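Local coordinates for protein tannase (Lactobacillus plantarum, PDB 3WA7) that hydrolyses the galloyl ester bonds of tannins as a tannase (EC 3.1.1.20) of the alpha/beta-hydrolase class, at residues A[4-9]-A[144-149]; A[33-38]-A[186-191]; A[131-136]-A[170-175]; A[139-144]-A[193-198]. One frame throughout, in Å; residues are numbered along the deposited sequence.

Contact 1 of 4, residues A[4-9]-A[144-149]; sequences RLIFDA and KYNQGR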
loop_
_atom_site.group_PDB
_atom_site.type_symbol
_atom_site.label_atom_id
_atom_site.label_comp_id
_atom_site.label_asym_id
_atom_site.label_seq_id
_atom_site.Cartn_x
_atom_site.Cartn_y
_atom_site.Cartn_z
ATOM N N ARG A 4 7.888 3.873 30.499
ATOM C CA ARG A 4 8.943 3.234 29.662
ATOM C C ARG A 4 8.861 3.726 28.219
ATOM O O ARG A 4 8.466 4.864 27.967
ATOM C CB ARG A 4 8.789 1.711 29.704
ATOM C CG ARG A 4 7.478 1.206 29.131
ATOM C CD ARG A 4 7.269 -0.266 29.435
ATOM N NE ARG A 4 7.103 -0.505 30.866
ATOM C CZ ARG A 4 6.772 -1.679 31.393
ATOM N NH1 ARG A 4 6.571 -2.728 30.607
ATOM N NH2 ARG A 4 6.639 -1.805 32.708
ATOM N N LEU A 5 9.233 2.864 27.277
ATOM C CA LEU A 5 9.217 3.211 25.859
ATOM C C LEU A 5 10.108 4.414 25.577
ATOM O O LEU A 5 9.844 5.204 24.671
ATOM C CB LEU A 5 7.789 3.496 25.389
ATOM C CG LEU A 5 6.806 2.333 25.544
ATOM C CD1 LEU A 5 5.465 2.720 24.932
ATOM C CD2 LEU A 5 7.362 1.087 24.858
ATOM N N ILE A 6 11.164 4.551 26.368
ATOM C CA ILE A 6 12.110 5.640 26.192
ATOM C C ILE A 6 13.278 5.133 25.357
ATOM O O ILE A 6 13.973 4.195 25.752
ATOM C CB ILE A 6 12.657 6.142 27.547
ATOM C CG1 ILE A 6 11.526 6.758 28.369
ATOM C CG2 ILE A 6 13.777 7.148 27.318
ATOM C CD1 ILE A 6 10.871 7.959 27.717
ATOM N N PHE A 7 13.482 5.745 24.197
ATOM C CA PHE A 7 14.575 5.345 23.326
ATOM C C PHE A 7 15.900 5.775 23.939
ATOM O O PHE A 7 16.040 6.909 24.403
ATOM C CB PHE A 7 14.433 5.990 21.949
ATOM C CG PHE A 7 15.540 5.629 21.001
ATOM C CD1 PHE A 7 15.572 4.378 20.397
ATOM C CD2 PHE A 7 16.569 6.528 20.738
ATOM C CE1 PHE A 7 16.615 4.025 19.542
ATOM C CE2 PHE A 7 17.615 6.185 19.888
ATOM C CZ PHE A 7 17.639 4.931 19.288
ATOM N N ASP A 8 16.866 4.862 23.934
ATOM C CA ASP A 8 18.196 5.122 24.477
ATOM C C ASP A 8 19.188 5.128 23.316
ATOM O O ASP A 8 19.405 4.101 22.672
ATOM C CB ASP A 8 18.578 4.021 25.468
ATOM C CG ASP A 8 19.857 4.334 26.224
ATOM O OD1 ASP A 8 20.736 5.020 25.663
ATOM O OD2 ASP A 8 19.982 3.882 27.379
ATOM N N ALA A 9 19.783 6.285 23.046
ATOM C CA ALA A 9 20.741 6.412 21.956
ATOM C C ALA A 9 21.934 5.471 22.116
ATOM O O ALA A 9 22.637 5.185 21.146
ATOM C CB ALA A 9 21.223 7.852 21.851
ATOM N N LYS A 144 7.450 9.433 17.562
ATOM C CA LYS A 144 7.120 10.807 17.928
ATOM C C LYS A 144 7.285 11.078 19.421
ATOM O O LYS A 144 7.681 12.176 19.814
ATOM C CB LYS A 144 5.700 11.146 17.455
ATOM C CG LYS A 144 5.544 10.991 15.938
ATOM C CD LYS A 144 4.209 11.509 15.408
ATOM C CE LYS A 144 4.163 13.029 15.346
ATOM N NZ LYS A 144 2.845 13.503 14.806
ATOM N N TYR A 145 6.998 10.074 20.244
ATOM C CA TYR A 145 7.138 10.205 21.694
ATOM C C TYR A 145 8.607 10.422 22.026
ATOM O O TYR A 145 8.952 11.071 23.019
ATOM C CB TYR A 145 6.645 8.928 22.386
ATOM C CG TYR A 145 6.790 8.919 23.895
ATOM C CD1 TYR A 145 6.172 9.890 24.682
ATOM C CD2 TYR A 145 7.518 7.916 24.539
ATOM C CE1 TYR A 145 6.270 9.863 26.075
ATOM C CE2 TYR A 145 7.624 7.880 25.932
ATOM C CZ TYR A 145 6.996 8.857 26.691
ATOM O OH TYR A 145 7.083 8.821 28.067
ATOM N N ASN A 146 9.471 9.877 21.176
ATOM C CA ASN A 146 10.907 9.974 21.383
ATOM C C ASN A 146 11.621 11.048 20.577
ATOM O O ASN A 146 12.805 10.924 20.275
ATOM C CB ASN A 146 11.543 8.606 21.145
ATOM C CG ASN A 146 11.348 7.674 22.326
ATOM O OD1 ASN A 146 11.904 7.903 23.401
ATOM N ND2 ASN A 146 10.550 6.630 22.139
ATOM N N GLN A 147 10.897 12.106 20.229
ATOM C CA GLN A 147 11.495 13.214 19.497
ATOM C C GLN A 147 12.692 13.686 20.323
ATOM O O GLN A 147 12.609 13.763 21.548
ATOM C CB GLN A 147 10.491 14.357 19.362
ATOM C CG GLN A 147 11.051 15.613 18.716
ATOM C CD GLN A 147 10.031 16.736 18.667
ATOM O OE1 GLN A 147 9.478 17.127 19.693
ATOM N NE2 GLN A 147 9.778 17.261 17.473
ATOM N N GLY A 148 13.796 13.995 19.654
ATOM C CA GLY A 148 14.981 14.453 20.359
ATOM C C GLY A 148 15.901 13.307 20.733
ATOM O O GLY A 148 17.104 13.352 20.470
ATOM N N ARG A 149 15.340 12.276 21.352
ATOM C CA ARG A 149 16.127 11.117 21.747
ATOM C C ARG A 149 16.491 10.315 20.506
ATOM O O ARG A 149 17.613 9.826 20.376
ATOM C CB ARG A 149 15.340 10.266 22.746
ATOM C CG ARG A 149 15.169 10.946 24.102
ATOM C CD ARG A 149 14.634 9.984 25.143
ATOM N NE ARG A 149 13.208 9.726 24.984
ATOM C CZ ARG A 149 12.249 10.524 25.443
ATOM N NH1 ARG A 149 12.563 11.636 26.097
ATOM N NH2 ARG A 149 10.976 10.206 25.253
#

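Contact 2 of 4, residues A[33-38]-A[186-191]; sequences QYVQHP and TALGAA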
loop_
_atom_site.group_PDB
_atom_site.type_symbol
_atom_site.label_atom_id
_atom_site.label_comp_id
_atom_site.label_asym_id
_atom_site.label_seq_id
_atom_site.Cartn_x
_atom_site.Cartn_y
_atom_site.Cartn_z
ATOM N N GLN A 33 11.000 -3.108 21.523
ATOM C CA GLN A 33 9.579 -3.308 21.781
ATOM C C GLN A 33 8.968 -1.907 21.762
ATOM O O GLN A 33 9.388 -1.043 22.532
ATOM C CB GLN A 33 9.412 -3.957 23.156
ATOM C CG GLN A 33 7.988 -4.228 23.582
ATOM C CD GLN A 33 7.931 -4.922 24.929
ATOM O OE1 GLN A 33 8.524 -5.987 25.114
ATOM N NE2 GLN A 33 7.219 -4.325 25.877
ATOM N N TYR A 34 7.987 -1.666 20.894
ATOM C CA TYR A 34 7.407 -0.330 20.819
ATOM C C TYR A 34 6.085 -0.105 21.554
ATOM O O TYR A 34 5.517 0.986 21.492
ATOM C CB TYR A 34 7.315 0.133 19.355
ATOM C CG TYR A 34 6.519 -0.757 18.430
ATOM C CD1 TYR A 34 5.126 -0.739 18.440
ATOM C CD2 TYR A 34 7.163 -1.601 17.524
ATOM C CE1 TYR A 34 4.388 -1.540 17.566
ATOM C CE2 TYR A 34 6.437 -2.405 16.648
ATOM C CZ TYR A 34 5.052 -2.369 16.673
ATOM O OH TYR A 34 4.327 -3.160 15.807
ATOM N N VAL A 35 5.601 -1.138 22.242
ATOM C CA VAL A 35 4.390 -1.026 23.059
ATOM C C VAL A 35 4.706 -1.709 24.387
ATOM O O VAL A 35 5.560 -2.597 24.445
ATOM C CB VAL A 35 3.142 -1.711 22.422
ATOM C CG1 VAL A 35 2.744 -0.985 21.144
ATOM C CG2 VAL A 35 3.416 -3.178 22.156
ATOM N N GLN A 36 4.030 -1.290 25.453
ATOM C CA GLN A 36 4.263 -1.862 26.776
ATOM C C GLN A 36 3.712 -3.273 26.937
ATOM O O GLN A 36 4.281 -4.092 27.664
ATOM C CB GLN A 36 3.648 -0.970 27.856
ATOM C CG GLN A 36 4.258 0.411 27.950
ATOM C CD GLN A 36 3.664 1.222 29.083
ATOM O OE1 GLN A 36 3.726 0.823 30.247
ATOM N NE2 GLN A 36 3.079 2.365 28.747
ATOM N N HIS A 37 2.602 -3.561 26.263
ATOM C CA HIS A 37 1.987 -4.876 26.370
ATOM C C HIS A 37 1.788 -5.549 25.016
ATOM O O HIS A 37 0.660 -5.691 24.538
ATOM C CB HIS A 37 0.646 -4.753 27.099
ATOM C CG HIS A 37 0.714 -3.918 28.340
ATOM N ND1 HIS A 37 0.081 -2.698 28.453
ATOM C CD2 HIS A 37 1.371 -4.110 29.508
ATOM C CE1 HIS A 37 0.348 -2.174 29.637
ATOM N NE2 HIS A 37 1.129 -3.011 30.296
ATOM N N PRO A 38 2.889 -5.978 24.377
ATOM C CA PRO A 38 2.812 -6.641 23.074
ATOM C C PRO A 38 2.152 -8.014 23.178
ATOM O O PRO A 38 2.246 -8.678 24.210
ATOM C CB PRO A 38 4.274 -6.734 22.651
ATOM C CG PRO A 38 4.983 -6.906 23.965
ATOM C CD PRO A 38 4.288 -5.878 24.834
ATOM N N THR A 186 -4.552 1.781 23.559
ATOM C CA THR A 186 -4.518 1.863 25.011
ATOM C C THR A 186 -4.244 0.481 25.593
ATOM O O THR A 186 -3.443 0.339 26.515
ATOM C CB THR A 186 -5.855 2.391 25.573
ATOM O OG1 THR A 186 -6.039 3.751 25.162
ATOM C CG2 THR A 186 -5.867 2.314 27.097
ATOM N N ALA A 187 -4.905 -0.533 25.041
ATOM C CA ALA A 187 -4.733 -1.906 25.505
ATOM C C ALA A 187 -3.290 -2.371 25.350
ATOM O O ALA A 187 -2.750 -3.048 26.225
ATOM C CB ALA A 187 -5.668 -2.840 24.741
ATOM N N LEU A 188 -2.670 -2.005 24.232
ATOM C CA LEU A 188 -1.288 -2.389 23.960
ATOM C C LEU A 188 -0.296 -1.593 24.789
ATOM O O LEU A 188 0.858 -1.992 24.934
ATOM C CB LEU A 188 -0.953 -2.170 22.485
ATOM C CG LEU A 188 -1.584 -3.079 21.435
ATOM C CD1 LEU A 188 -1.187 -2.582 20.049
ATOM C CD2 LEU A 188 -1.120 -4.508 21.646
ATOM N N GLY A 189 -0.742 -0.461 25.319
ATOM C CA GLY A 189 0.151 0.376 26.096
ATOM C C GLY A 189 1.094 1.113 25.162
ATOM O O GLY A 189 2.295 1.192 25.411
ATOM N N ALA A 190 0.552 1.639 24.067
ATOM C CA ALA A 190 1.363 2.379 23.107
ATOM C C ALA A 190 1.797 3.693 23.747
ATOM O O ALA A 190 1.191 4.147 24.717
ATOM C CB ALA A 190 0.562 2.648 21.838
ATOM N N ALA A 191 2.845 4.301 23.202
ATOM C CA ALA A 191 3.362 5.554 23.741
ATOM C C ALA A 191 2.329 6.669 23.674
ATOM O O ALA A 191 1.519 6.724 22.748
ATOM C CB ALA A 191 4.632 5.965 22.987
HETATM O O HOH W 1 3.859 3.056 20.944
HETATM O O HOH W 2 -2.068 -5.916 25.045
#

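Contact 3 of 4, residues A[131-136]-A[170-175]; sequences AFIVDM and ALAGAS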
loop_
_atom_site.group_PDB
_atom_site.type_symbol
_atom_site.label_atom_id
_atom_site.label_comp_id
_atom_site.label_asym_id
_atom_site.label_seq_id
_atom_site.Cartn_x
_atom_site.Cartn_y
_atom_site.Cartn_z
ATOM N N ALA A 131 -5.444 -4.874 13.313
ATOM C CA ALA A 131 -4.110 -5.049 13.888
ATOM C C ALA A 131 -2.980 -4.388 13.105
ATOM O O ALA A 131 -2.124 -3.727 13.693
ATOM C CB ALA A 131 -3.809 -6.538 14.064
ATOM N N PHE A 132 -2.978 -4.555 11.786
ATOM C CA PHE A 132 -1.910 -3.983 10.972
ATOM C C PHE A 132 -1.747 -2.472 11.119
ATOM O O PHE A 132 -0.621 -1.976 11.260
ATOM C CB PHE A 132 -2.097 -4.373 9.491
ATOM C CG PHE A 132 -3.183 -3.613 8.776
ATOM C CD1 PHE A 132 -2.864 -2.571 7.908
ATOM C CD2 PHE A 132 -4.522 -3.955 8.945
ATOM C CE1 PHE A 132 -3.858 -1.881 7.213
ATOM C CE2 PHE A 132 -5.528 -3.274 8.258
ATOM C CZ PHE A 132 -5.198 -2.235 7.389
ATOM N N ILE A 133 -2.857 -1.740 11.105
ATOM C CA ILE A 133 -2.794 -0.291 11.225
ATOM C C ILE A 133 -2.596 0.150 12.674
ATOM O O ILE A 133 -2.011 1.198 12.933
ATOM C CB ILE A 133 -4.052 0.376 10.605
ATOM C CG1 ILE A 133 -3.919 1.900 10.657
ATOM C CG2 ILE A 133 -5.306 -0.093 11.319
ATOM C CD1 ILE A 133 -2.767 2.451 9.833
ATOM N N VAL A 134 -3.071 -0.654 13.624
ATOM C CA VAL A 134 -2.869 -0.325 15.030
ATOM C C VAL A 134 -1.363 -0.392 15.299
ATOM O O VAL A 134 -0.805 0.479 15.973
ATOM C CB VAL A 134 -3.617 -1.314 15.960
ATOM C CG1 VAL A 134 -3.140 -1.153 17.402
ATOM C CG2 VAL A 134 -5.113 -1.046 15.891
ATOM N N ASP A 135 -0.703 -1.413 14.755
ATOM C CA ASP A 135 0.741 -1.554 14.947
ATOM C C ASP A 135 1.517 -0.435 14.262
ATOM O O ASP A 135 2.485 0.078 14.815
ATOM C CB ASP A 135 1.243 -2.905 14.427
ATOM C CG ASP A 135 0.965 -4.044 15.392
ATOM O OD1 ASP A 135 0.600 -3.774 16.557
ATOM O OD2 ASP A 135 1.125 -5.212 14.986
HETATM N N MSE A 136 1.101 -0.061 13.055
HETATM C CA MSE A 136 1.784 1.014 12.343
HETATM C C MSE A 136 1.673 2.301 13.163
HETATM O O MSE A 136 2.641 3.052 13.298
HETATM C CB MSE A 136 1.162 1.220 10.958
HETATM C CG MSE A 136 1.955 2.155 10.053
HETATM SE SE MSE A 136 3.692 1.439 9.563
HETATM C CE MSE A 136 4.814 2.520 10.715
ATOM N N ALA A 170 -0.852 4.317 3.205
ATOM C CA ALA A 170 -1.910 5.265 2.884
ATOM C C ALA A 170 -2.850 5.471 4.070
ATOM O O ALA A 170 -3.232 6.599 4.380
ATOM C CB ALA A 170 -2.708 4.778 1.670
ATOM N N LEU A 171 -3.223 4.382 4.733
ATOM C CA LEU A 171 -4.131 4.482 5.871
ATOM C C LEU A 171 -3.509 5.263 7.028
ATOM O O LEU A 171 -4.202 6.020 7.710
ATOM C CB LEU A 171 -4.550 3.088 6.343
ATOM C CG LEU A 171 -5.613 3.042 7.443
ATOM C CD1 LEU A 171 -6.880 3.793 7.016
ATOM C CD2 LEU A 171 -5.929 1.589 7.736
ATOM N N ALA A 172 -2.209 5.083 7.250
ATOM C CA ALA A 172 -1.522 5.805 8.317
ATOM C C ALA A 172 -1.591 7.304 8.038
ATOM O O ALA A 172 -1.828 8.107 8.939
ATOM C CB ALA A 172 -0.062 5.357 8.414
ATOM N N GLY A 173 -1.388 7.681 6.780
ATOM C CA GLY A 173 -1.439 9.088 6.427
ATOM C C GLY A 173 -2.841 9.668 6.478
ATOM O O GLY A 173 -3.034 10.827 6.842
ATOM N N ALA A 174 -3.831 8.854 6.130
ATOM C CA ALA A 174 -5.213 9.311 6.112
ATOM C C ALA A 174 -5.910 9.390 7.469
ATOM O O ALA A 174 -6.773 10.248 7.669
ATOM C CB ALA A 174 -6.032 8.419 5.174
ATOM N N SER A 175 -5.521 8.527 8.406
ATOM C CA SER A 175 -6.204 8.460 9.701
ATOM C C SER A 175 -5.509 9.004 10.940
ATOM O O SER A 175 -5.802 8.557 12.048
ATOM C CB SER A 175 -6.589 7.006 9.980
ATOM O OG SER A 175 -5.425 6.208 10.153
#

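Contact 4 of 4, residues A[139-144]-A[193-198]; sequences AIRYVK and ATDDIF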
loop_
_atom_site.group_PDB
_atom_site.type_symbol
_atom_site.label_atom_id
_atom_site.label_comp_id
_atom_site.label_asym_id
_atom_site.label_seq_id
_atom_site.Cartn_x
_atom_site.Cartn_y
_atom_site.Cartn_z
ATOM N N ALA A 139 3.873 2.213 16.294
ATOM C CA ALA A 139 5.266 2.459 15.934
ATOM C C ALA A 139 5.489 3.952 15.710
ATOM O O ALA A 139 6.505 4.504 16.126
ATOM C CB ALA A 139 5.634 1.676 14.680
ATOM N N ILE A 140 4.541 4.603 15.044
ATOM C CA ILE A 140 4.645 6.036 14.806
ATOM C C ILE A 140 4.619 6.781 16.143
ATOM O O ILE A 140 5.396 7.710 16.355
ATOM C CB ILE A 140 3.493 6.537 13.915
ATOM C CG1 ILE A 140 3.618 5.902 12.530
ATOM C CG2 ILE A 140 3.517 8.070 13.828
ATOM C CD1 ILE A 140 2.406 6.129 11.626
ATOM N N ARG A 141 3.734 6.375 17.050
ATOM C CA ARG A 141 3.668 7.035 18.354
ATOM C C ARG A 141 4.981 6.866 19.112
ATOM O O ARG A 141 5.430 7.788 19.789
ATOM C CB ARG A 141 2.504 6.488 19.187
ATOM C CG ARG A 141 1.161 6.795 18.565
ATOM C CD ARG A 141 -0.001 6.533 19.504
ATOM N NE ARG A 141 -1.228 7.029 18.893
ATOM C CZ ARG A 141 -2.373 7.219 19.537
ATOM N NH1 ARG A 141 -2.468 6.953 20.833
ATOM N NH2 ARG A 141 -3.424 7.690 18.878
ATOM N N TYR A 142 5.596 5.693 18.993
ATOM C CA TYR A 142 6.869 5.441 19.664
ATOM C C TYR A 142 7.907 6.441 19.159
ATOM O O TYR A 142 8.638 7.046 19.942
ATOM C CB TYR A 142 7.370 4.022 19.378
ATOM C CG TYR A 142 8.710 3.730 20.020
ATOM C CD1 TYR A 142 8.790 3.287 21.342
ATOM C CD2 TYR A 142 9.899 3.965 19.328
ATOM C CE1 TYR A 142 10.026 3.091 21.961
ATOM C CE2 TYR A 142 11.138 3.774 19.938
ATOM C CZ TYR A 142 11.192 3.341 21.252
ATOM O OH TYR A 142 12.413 3.177 21.860
ATOM N N VAL A 143 7.967 6.604 17.844
ATOM C CA VAL A 143 8.918 7.526 17.232
ATOM C C VAL A 143 8.689 8.966 17.679
ATOM O O VAL A 143 9.619 9.637 18.131
ATOM C CB VAL A 143 8.839 7.460 15.689
ATOM C CG1 VAL A 143 9.653 8.594 15.064
ATOM C CG2 VAL A 143 9.361 6.118 15.205
ATOM N N LYS A 144 7.450 9.433 17.562
ATOM C CA LYS A 144 7.120 10.807 17.928
ATOM C C LYS A 144 7.285 11.078 19.421
ATOM O O LYS A 144 7.681 12.176 19.814
ATOM C CB LYS A 144 5.700 11.146 17.455
ATOM C CG LYS A 144 5.544 10.991 15.938
ATOM C CD LYS A 144 4.209 11.509 15.408
ATOM C CE LYS A 144 4.163 13.029 15.346
ATOM N NZ LYS A 144 2.845 13.503 14.806
ATOM N N ALA A 193 1.633 9.614 22.505
ATOM C CA ALA A 193 1.988 10.596 21.494
ATOM C C ALA A 193 1.002 10.488 20.337
ATOM O O ALA A 193 0.151 9.598 20.320
ATOM C CB ALA A 193 3.414 10.349 20.994
ATOM N N THR A 194 1.114 11.403 19.382
ATOM C CA THR A 194 0.237 11.405 18.214
ATOM C C THR A 194 0.761 10.441 17.149
ATOM O O THR A 194 1.895 9.965 17.235
ATOM C CB THR A 194 0.149 12.814 17.595
ATOM O OG1 THR A 194 1.470 13.290 17.302
ATOM C CG2 THR A 194 -0.538 13.775 18.552
ATOM N N ASP A 195 -0.063 10.149 16.148
ATOM C CA ASP A 195 0.359 9.249 15.078
ATOM C C ASP A 195 0.114 9.806 13.674
ATOM O O ASP A 195 0.159 9.068 12.690
ATOM C CB ASP A 195 -0.304 7.867 15.225
ATOM C CG ASP A 195 -1.814 7.941 15.319
ATOM O OD1 ASP A 195 -2.442 8.545 14.425
ATOM O OD2 ASP A 195 -2.371 7.380 16.288
ATOM N N ASP A 196 -0.147 11.108 13.581
ATOM C CA ASP A 196 -0.338 11.733 12.280
ATOM C C ASP A 196 1.066 11.853 11.695
ATOM O O ASP A 196 2.038 12.018 12.436
ATOM C CB ASP A 196 -0.988 13.117 12.425
ATOM C CG ASP A 196 -0.157 14.072 13.260
ATOM O OD1 ASP A 196 0.438 15.009 12.685
ATOM O OD2 ASP A 196 -0.097 13.884 14.493
ATOM N N ILE A 197 1.184 11.751 10.376
ATOM C CA ILE A 197 2.493 11.828 9.742
ATOM C C ILE A 197 2.600 12.950 8.718
ATOM O O ILE A 197 1.614 13.613 8.395
ATOM C CB ILE A 197 2.860 10.486 9.077
ATOM C CG1 ILE A 197 1.824 10.128 8.007
ATOM C CG2 ILE A 197 2.945 9.391 10.145
ATOM C CD1 ILE A 197 2.117 8.830 7.273
ATOM N N PHE A 198 3.810 13.142 8.206
ATOM C CA PHE A 198 4.106 14.197 7.242
ATOM C C PHE A 198 3.758 13.878 5.788
ATOM O O PHE A 198 3.165 14.702 5.092
ATOM C CB PHE A 198 5.592 14.555 7.340
ATOM C CG PHE A 198 6.029 15.624 6.376
ATOM C CD1 PHE A 198 5.598 16.936 6.527
ATOM C CD2 PHE A 198 6.901 15.319 5.334
ATOM C CE1 PHE A 198 6.032 17.937 5.653
ATOM C CE2 PHE A 198 7.342 16.313 4.453
ATOM C CZ PHE A 198 6.906 17.624 4.615
#

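Contact 1 of 4, residues A[4-9]-A[144-149]
The irregular N-terminal strip 4-9 passes the turn that follows helix 131-145, and F7 and R149 come nearest, their CA atoms 6.2 Å apart. N146, the first residue to leave helical angles, turns its amide to the strip and grips it at two points. Its ND2 donates to L5 O at 3.0 Å, with that oxygen close to the amide plane, and F7 N donates to N146 OD1 at 2.8 Å in a nearly straight bond (176°). F7 N stands above the carbonyl plane of N146, whereas R149 NE enters in that plane, 2.7 Å from N146 OD1. R149 gets there because its chain bends at chi3 (-76°), folding the guanidinium back over its own turn. I6 lies across it: CD1 sits over one face, 3.3 Å from R149 NH2, and also touches Y145 CE2. The Y145 ring has L5 O at its edge, in plane, 3.6 Å from CD2. The F7 ring brings an edge to R149 O, while Y142 and strand 22-33 pack on F7. One carboxamide thus serves an irregular backbone; its bonds to L5 O, F7 N and Y142 O together set its flip, and R149 NE reinforces them and probably polarises the C=O.

Contact 2 of 4, residues A[33-38]-A[186-191]
Backbone hydrogen bonds carry the meeting of Q36 and H37 with the end of helix 182-188. H37 N donates to L188 O at 2.7 Å, its N-H pointing at the oxygen at 155°. Q36 N reaches the next carbonyl, G189 O, at 3.0 Å, from well above the carbonyl plane. Two waters extend the seam: one donates to Y34 O and accepts from A191 N, the other donates to both H37 O and A187 O.

Apolar contact is lighter. V35 lies obliquely against L188, its CG1 4.1 Å from L188 CB and within similar reach of A190 CA, and L188 CD1 packs on V134 of helix 131-145.

Carbon also packs on carbonyl oxygen: V35 CB on L188 O, L188 CD2 on H37 O, and the Q36 chain over G189 O, 3.3 Å from CG.

H37 CB is directed toward the helix end, with CG anti to the carbonyl carbon (chi1 -47°); this brings ND1 3.6 Å from A187 O, and Q36 CB lies over the centre of the imidazole. There is no room for a side chain at G189, where a CB would run into H37 ND1 and Q36 CB.

G189, with positive phi, is the C-prime residue of a Schellman motif, closed by A190 N to L185 O and G189 N to T186 O; the link between strands 22-33 and 44-50 takes up L188 O and G189 O directly and A187 O through a water.

Contact 3 of 4, residues A[131-136]-A[170-175]
I133 and L171 bring together two helices that pack beside the central sheet of the alpha/beta-hydrolase fold, 131-145 and 164-174; the second follows the probable nucleophile elbow, a GxSxG pattern at G161, S163 and G165. The short axes cross at -61° and come within 10.0 Å, the CA atoms of I133 and A172 being nearest.

The contact across the helices is apolar. I133 and L171 meet at about a right angle, and the CD2 methyl of L171 rests against the flank of I133, 3.6 Å from both CB and CG1. With CG1 anti to the backbone N (chi1 -176°), I133 extends its chain over the partner helix, and CD1 ends 3.7 Å from A172 N, also touching L171 CG. The same L171 methyl lies 3.9 Å from F132 CZ, so it is shared between the phenylalanine and I133. One turn on, CG of the selenomethionine M136 reaches A172 CB at 4.1 Å. Reducing I133 to an alanine would remove CG1 and CD1 and probably open a gap beside L171 CG and over A172 N.

Other partners close the surroundings: Y78 meets the F132 ring edge-to-face, F181 touches I133, and Y399 covers L171.

The two segments exchange no polar bond; S175 closes its own helix end. As helix 164-174 ends, L171 O accepts both from S175 N and from S175 OG, which approach from opposite faces of the carbonyl plane; the hydroxyl bond, S175 OG to L171 O, measures 2.7 Å.

Contact 4 of 4, residues A[139-144]-A[193-198]
R141 reaches along A193 to D195 as an almost straight rod. Its CB lies near the carbonyls of A193 and T194; CG stands 3.5 Å from each of A193 O and T194 O; CD comes to 3.2 Å from A193 O. That oxygen then lies over one face of the guanidinium. Side-on, R141 NE donates to D195 OD2 at 2.9 Å on its anti side. R141 NH2 donates to the same D195 OD2 at 2.8 Å on its syn side; the two flat groups are 22° apart. NH1 continues to E182. A leucine in place of R141 would probably leave D195 OD2 without this double grip and E182 without this salt bridge.

K144, bent at chi3 (76°), sets its ammonium among T194 OG1 and D196 O, both hydrogen-bonded, and D196 OD2, 3.0 Å from NZ in a salt bridge. N177 binds both D195 and D196, and K137 also pairs with D195. T194 O, buried here, has no polar partner.

I140 supplies the apolar end, CD1 meeting I197 CG2 at 3.6 Å. Helix 131-145 thus joins the lead-in of strand 199-203, with strand 69-72 beside I140, strand 157-160 touching I197, and L185 of helix 182-188 against R141 and D195.

How the contacts relate
Helix 131-145 runs through contacts 1, 3 and 4, and contact 2 lies beside it. Contacts 1 and 4 share K144, their centres about 11 Å apart, and meet where F7 CA touches Y142 OH at 3.4 Å. Contact 2 joins contact 1 through R4 on Q36 and L5 on A191, and contact 3 through L188 CD1 and V134 CG1, 3.6 Å apart. Contact 3 meets contact 4 where I197 CD1 packs on G173 CA. Of the four, contact 3 is the most central, about 10 Å from the chain centre. F132 there lies near, without touching, the probable nucleophile elbow, whose S163 probably forms a triad with H451 and D419.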